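Local coordinates for peptidoglycan synthetase penicillin-binding protein 3 (Bifidobacterium adolescentis, PDB 4YE5) that probably acts as a penicillin-binding transpeptidase that cross-links peptidoglycan strands at the cell membrane, at residues Q60-T65 / A89-L94; R93-V98 / R129-L134. One frame throughout, in Å; residues are numbered along the deposited sequence.

Contact 1. Residues Q60-T65 / A89-L94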
loop_
_atom_site.group_PDB
_atom_site.type_symbol
_atom_site.label_atom_id
_atom_site.label_comp_id
_atom_site.label_asym_id
_atom_site.label_seq_id
_atom_site.Cartn_x
_atom_site.Cartn_y
_atom_site.Cartn_z
ATOM N N GLN A 60 -11.023 4.630 48.797
ATOM C CA GLN A 60 -11.138 5.079 50.192
ATOM C C GLN A 60 -12.581 5.091 50.652
ATOM O O GLN A 60 -12.851 4.849 51.816
ATOM C CB GLN A 60 -10.485 6.466 50.364
ATOM C CG GLN A 60 -8.972 6.425 50.169
ATOM C CD GLN A 60 -8.366 7.773 49.831
ATOM O OE1 GLN A 60 -8.826 8.818 50.301
ATOM N NE2 GLN A 60 -7.324 7.755 49.005
ATOM N N ALA A 61 -13.509 5.348 49.729
ATOM C CA ALA A 61 -14.946 5.301 50.032
ATOM C C ALA A 61 -15.509 3.871 50.073
ATOM O O ALA A 61 -16.654 3.662 50.480
ATOM C CB ALA A 61 -15.726 6.149 48.992
ATOM N N PHE A 62 -14.715 2.889 49.644
ATOM C CA PHE A 62 -15.201 1.504 49.492
ATOM C C PHE A 62 -15.589 0.848 50.815
ATOM O O PHE A 62 -14.850 0.909 51.793
ATOM C CB PHE A 62 -14.161 0.643 48.729
ATOM C CG PHE A 62 -14.543 -0.820 48.579
ATOM C CD1 PHE A 62 -15.615 -1.201 47.768
ATOM C CD2 PHE A 62 -13.805 -1.814 49.221
ATOM C CE1 PHE A 62 -15.951 -2.565 47.610
ATOM C CE2 PHE A 62 -14.133 -3.179 49.077
ATOM C CZ PHE A 62 -15.211 -3.553 48.276
ATOM N N ILE A 63 -16.765 0.228 50.844
ATOM C CA ILE A 63 -17.175 -0.603 51.974
ATOM C C ILE A 63 -17.558 -1.986 51.452
ATOM O O ILE A 63 -18.518 -2.101 50.702
ATOM C CB ILE A 63 -18.398 -0.011 52.719
ATOM C CG1 ILE A 63 -18.098 1.409 53.199
ATOM C CG2 ILE A 63 -18.785 -0.899 53.913
ATOM C CD1 ILE A 63 -19.299 2.121 53.777
ATOM N N PRO A 64 -16.795 -3.032 51.826
ATOM C CA PRO A 64 -17.064 -4.360 51.250
ATOM C C PRO A 64 -18.381 -4.950 51.771
ATOM O O PRO A 64 -18.758 -4.757 52.921
ATOM C CB PRO A 64 -15.878 -5.211 51.732
ATOM C CG PRO A 64 -15.458 -4.527 53.046
ATOM C CD PRO A 64 -15.661 -3.049 52.775
ATOM N N THR A 65 -19.059 -5.672 50.889
ATOM C CA THR A 65 -20.328 -6.307 51.193
ATOM C C THR A 65 -20.108 -7.697 51.777
ATOM O O THR A 65 -19.379 -8.508 51.212
ATOM C CB THR A 65 -21.168 -6.418 49.907
ATOM O OG1 THR A 65 -21.509 -5.095 49.466
ATOM C CG2 THR A 65 -22.452 -7.227 50.145
ATOM N N ALA A 89 -7.555 -0.141 52.459
ATOM C CA ALA A 89 -7.119 -1.374 53.086
ATOM C C ALA A 89 -7.927 -2.548 52.530
ATOM O O ALA A 89 -7.361 -3.583 52.206
ATOM C CB ALA A 89 -7.240 -1.282 54.598
ATOM N N ALA A 90 -9.242 -2.381 52.396
ATOM C CA ALA A 90 -10.081 -3.463 51.871
ATOM C C ALA A 90 -9.789 -3.767 50.398
ATOM O O ALA A 90 -9.671 -4.935 50.006
ATOM C CB ALA A 90 -11.573 -3.137 52.071
ATOM N N VAL A 91 -9.662 -2.722 49.582
ATOM C CA VAL A 91 -9.356 -2.913 48.176
ATOM C C VAL A 91 -8.007 -3.606 48.028
ATOM O O VAL A 91 -7.851 -4.514 47.197
ATOM C CB VAL A 91 -9.334 -1.578 47.372
ATOM C CG1 VAL A 91 -8.998 -1.842 45.881
ATOM C CG2 VAL A 91 -10.668 -0.837 47.503
ATOM N N ALA A 92 -7.036 -3.187 48.837
ATOM C CA ALA A 92 -5.686 -3.745 48.744
ATOM C C ALA A 92 -5.678 -5.241 49.069
ATOM O O ALA A 92 -5.035 -6.022 48.379
ATOM C CB ALA A 92 -4.693 -2.974 49.657
ATOM N N ARG A 93 -6.411 -5.629 50.111
ATOM C CA ARG A 93 -6.494 -7.035 50.521
ATOM C C ARG A 93 -7.111 -7.914 49.448
ATOM O O ARG A 93 -6.685 -9.051 49.231
ATOM C CB ARG A 93 -7.321 -7.174 51.796
ATOM C CG ARG A 93 -6.495 -7.214 53.035
ATOM C CD ARG A 93 -7.350 -7.300 54.273
ATOM N NE ARG A 93 -6.538 -7.042 55.455
ATOM C CZ ARG A 93 -6.990 -7.086 56.701
ATOM N NH1 ARG A 93 -8.268 -7.377 56.958
ATOM N NH2 ARG A 93 -6.158 -6.840 57.690
ATOM N N LEU A 94 -8.142 -7.395 48.795
ATOM C CA LEU A 94 -8.792 -8.129 47.719
ATOM C C LEU A 94 -7.850 -8.282 46.532
ATOM O O LEU A 94 -7.772 -9.342 45.908
ATOM C CB LEU A 94 -10.098 -7.425 47.311
ATOM C CG LEU A 94 -11.252 -7.529 48.308
ATOM C CD1 LEU A 94 -12.337 -6.491 48.023
ATOM C CD2 LEU A 94 -11.851 -8.953 48.300
#
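Phe62 of 60-65 turns the CD2-CE2 side of its ring to three side chains of helix 87-99, Ala90, Val91 and Leu94, where an irregular segment packs on a helix within the penicillin-binding protein dimerisation domain. The three follow one another at i, i+1 and i+4, so a single stripe of the helix receives the ring. This is the tight part. Val91 CG2 comes obliquely to 3.7 Å from Phe62 CD2, while Ala90 CB meets the ring edge close to its plane, 3.9 Å from the same CD2. One helical turn on from Ala90, Leu94 runs across the phenylalanine at about a right angle and brings CD1 to 3.9 Å from Phe62 CE2. With CG anti to the backbone N (chi1 177°), the ring is carried off the chain towards the helix. His76 adds an edge-to-face ring contact, Ile139 also touches the phenylalanine, and a backbone hydrogen bond joins Phe62 to Gly87 near the start of the helix.

On the solvent side, Ile63 turns its side chain away from the helix and is exposed, as is Gln60, whose amide NE2 is hydrogen-bonded to the carbonyls of Leu110 and Ile112. Pro64 is the lighter part of the contact beside the ring: its CD lies 4.1 Å from Ala90 CB, and its N sits 3.8 Å above one face of the Phe62 ring, offset toward the rim.

Contact 2. Residues R93-V98 / R129-L134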
loop_
_atom_site.group_PDB
_atom_site.type_symbol
_atom_site.label_atom_id
_atom_site.label_comp_id
_atom_site.label_asym_id
_atom_site.label_seq_id
_atom_site.Cartn_x
_atom_site.Cartn_y
_atom_site.Cartn_z
ATOM N N ARG A 93 -6.411 -5.629 50.111
ATOM C CA ARG A 93 -6.494 -7.035 50.521
ATOM C C ARG A 93 -7.111 -7.914 49.448
ATOM O O ARG A 93 -6.685 -9.051 49.231
ATOM C CB ARG A 93 -7.321 -7.174 51.796
ATOM C CG ARG A 93 -6.495 -7.214 53.035
ATOM C CD ARG A 93 -7.350 -7.300 54.273
ATOM N NE ARG A 93 -6.538 -7.042 55.455
ATOM C CZ ARG A 93 -6.990 -7.086 56.701
ATOM N NH1 ARG A 93 -8.268 -7.377 56.958
ATOM N NH2 ARG A 93 -6.158 -6.840 57.690
ATOM N N LEU A 94 -8.142 -7.395 48.795
ATOM C CA LEU A 94 -8.792 -8.129 47.719
ATOM C C LEU A 94 -7.850 -8.282 46.532
ATOM O O LEU A 94 -7.772 -9.342 45.908
ATOM C CB LEU A 94 -10.098 -7.425 47.311
ATOM C CG LEU A 94 -11.252 -7.529 48.308
ATOM C CD1 LEU A 94 -12.337 -6.491 48.023
ATOM C CD2 LEU A 94 -11.851 -8.953 48.300
ATOM N N LEU A 95 -7.113 -7.223 46.231
ATOM C CA LEU A 95 -6.285 -7.178 45.028
ATOM C C LEU A 95 -4.980 -7.935 45.173
ATOM O O LEU A 95 -4.475 -8.494 44.196
ATOM C CB LEU A 95 -5.909 -5.736 44.691
ATOM C CG LEU A 95 -6.866 -4.875 43.898
ATOM C CD1 LEU A 95 -6.260 -3.475 43.751
ATOM C CD2 LEU A 95 -7.080 -5.527 42.556
ATOM N N ALA A 96 -4.412 -7.890 46.373
ATOM C CA ALA A 96 -3.046 -8.388 46.601
ATOM C C ALA A 96 -2.746 -9.789 46.037
ATOM O O ALA A 96 -1.779 -9.951 45.282
ATOM C CB ALA A 96 -2.667 -8.281 48.095
ATOM N N PRO A 97 -3.576 -10.801 46.369
ATOM C CA PRO A 97 -3.275 -12.136 45.821
ATOM C C PRO A 97 -3.460 -12.246 44.315
ATOM O O PRO A 97 -2.833 -13.094 43.674
ATOM C CB PRO A 97 -4.288 -13.045 46.530
ATOM C CG PRO A 97 -5.378 -12.142 46.970
ATOM C CD PRO A 97 -4.719 -10.841 47.301
ATOM N N VAL A 98 -4.321 -11.414 43.744
ATOM C CA VAL A 98 -4.544 -11.493 42.309
ATOM C C VAL A 98 -3.378 -10.891 41.546
ATOM O O VAL A 98 -2.945 -11.429 40.527
ATOM C CB VAL A 98 -5.874 -10.798 41.904
ATOM C CG1 VAL A 98 -6.131 -10.990 40.432
ATOM C CG2 VAL A 98 -7.040 -11.363 42.735
ATOM N N ARG A 129 -9.150 -10.594 33.796
ATOM C CA ARG A 129 -10.409 -11.286 34.079
ATOM C C ARG A 129 -10.588 -11.605 35.562
ATOM O O ARG A 129 -11.679 -11.440 36.118
ATOM C CB ARG A 129 -10.547 -12.551 33.223
ATOM C CG ARG A 129 -10.781 -12.255 31.743
ATOM C CD ARG A 129 -11.076 -13.527 30.946
ATOM N NE ARG A 129 -9.877 -14.349 30.792
ATOM C CZ ARG A 129 -9.036 -14.252 29.765
ATOM N NH1 ARG A 129 -9.266 -13.373 28.798
ATOM N NH2 ARG A 129 -7.963 -15.030 29.705
ATOM N N LYS A 130 -9.525 -12.054 36.218
ATOM C CA LYS A 130 -9.632 -12.325 37.647
ATOM C C LYS A 130 -9.972 -11.064 38.450
ATOM O O LYS A 130 -10.712 -11.128 39.439
ATOM C CB LYS A 130 -8.349 -12.959 38.198
ATOM C CG LYS A 130 -8.060 -14.352 37.657
ATOM C CD LYS A 130 -6.732 -14.886 38.182
ATOM C CE LYS A 130 -6.503 -16.319 37.731
ATOM N NZ LYS A 130 -7.612 -17.212 38.187
ATOM N N ILE A 131 -9.413 -9.927 38.042
ATOM C CA ILE A 131 -9.684 -8.672 38.754
ATOM C C ILE A 131 -11.171 -8.341 38.623
ATOM O O ILE A 131 -11.801 -7.865 39.573
ATOM C CB ILE A 131 -8.837 -7.491 38.193
ATOM C CG1 ILE A 131 -7.336 -7.770 38.309
ATOM C CG2 ILE A 131 -9.206 -6.163 38.870
ATOM C CD1 ILE A 131 -6.757 -7.519 39.682
ATOM N N SER A 132 -11.739 -8.589 37.447
ATOM C CA SER A 132 -13.152 -8.279 37.215
ATOM C C SER A 132 -14.050 -9.035 38.173
ATOM O O SER A 132 -15.110 -8.544 38.570
ATOM C CB SER A 132 -13.548 -8.578 35.770
ATOM O OG SER A 132 -12.943 -7.642 34.906
ATOM N N LYS A 133 -13.604 -10.217 38.583
ATOM C CA LYS A 133 -14.406 -11.030 39.493
ATOM C C LYS A 133 -14.346 -10.547 40.945
ATOM O O LYS A 133 -15.090 -11.029 41.788
ATOM C CB LYS A 133 -14.016 -12.513 39.390
ATOM C CG LYS A 133 -14.252 -13.101 38.000
ATOM C CD LYS A 133 -14.197 -14.620 38.008
ATOM C CE LYS A 133 -15.510 -15.229 37.517
ATOM N NZ LYS A 133 -16.626 -15.050 38.498
ATOM N N LEU A 134 -13.468 -9.593 41.245
ATOM C CA LEU A 134 -13.364 -9.105 42.622
ATOM C C LEU A 134 -14.495 -8.152 43.005
ATOM O O LEU A 134 -14.571 -7.718 44.160
ATOM C CB LEU A 134 -12.009 -8.424 42.858
ATOM C CG LEU A 134 -10.758 -9.300 42.689
ATOM C CD1 LEU A 134 -9.503 -8.446 42.684
ATOM C CD2 LEU A 134 -10.687 -10.389 43.777
#
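Leu94 and Val98, one turn apart on helix 87-99, face 129-134, with CA atoms 6.9 Å from those of Leu134 and Ile131 respectively. The first helix is kinked at Pro97 and Val98, where the backbone N atoms make no bond to the preceding turn; Val98 N keeps a weak bond to Leu95 O. In the second segment Leu134 N bonds to Ile131 O (2.9 Å), three residues back. This is apolar packing of a helix against another helix and the residues that follow it, within the dimerisation domain, and no hydrogen bond crosses it. Val98 divides its two methyls: CG1 lies 3.6 Å from Ile131 CD1 and also touches Lys130 CB, whereas CG2 meets Leu134 CD1 tip to tip at 3.8 Å. Bent at chi2 (-80°), Ile131 swings CD1 between the two segments, 3.5 Å from Leu95 CD2. Leu134 crosses Leu95 at about a right angle and rests its methyls on the carbonyl O of Leu94. Beyond the two segments, Leu95 and Ile131 both touch Val140 of strand 140-144, and Leu95 also packs on Leu106 of helix 103-109. Towards solvent, the Lys130 chain leads away beyond its CB.

Contacts 1 and 2 have centres about 11 Å apart and meet on helix 87-99, whose earlier residues take part in 60-65 / 89-94 and whose later residues take part in 93-98 / 129-134. Leu94 serves both, through its side chain in contact 1 and its carbonyl O in contact 2. Along the chain, segment 60-65 comes first, then the shared helix, then helix 125-132, all in the dimerisation domain. The helix thus ties an earlier and a later part of the sequence into one small lobe. With their centres about 52 and 44 Å from the centre of the chain, both contacts belong to the distal end of the elongated molecule, far from the probable transpeptidase domain.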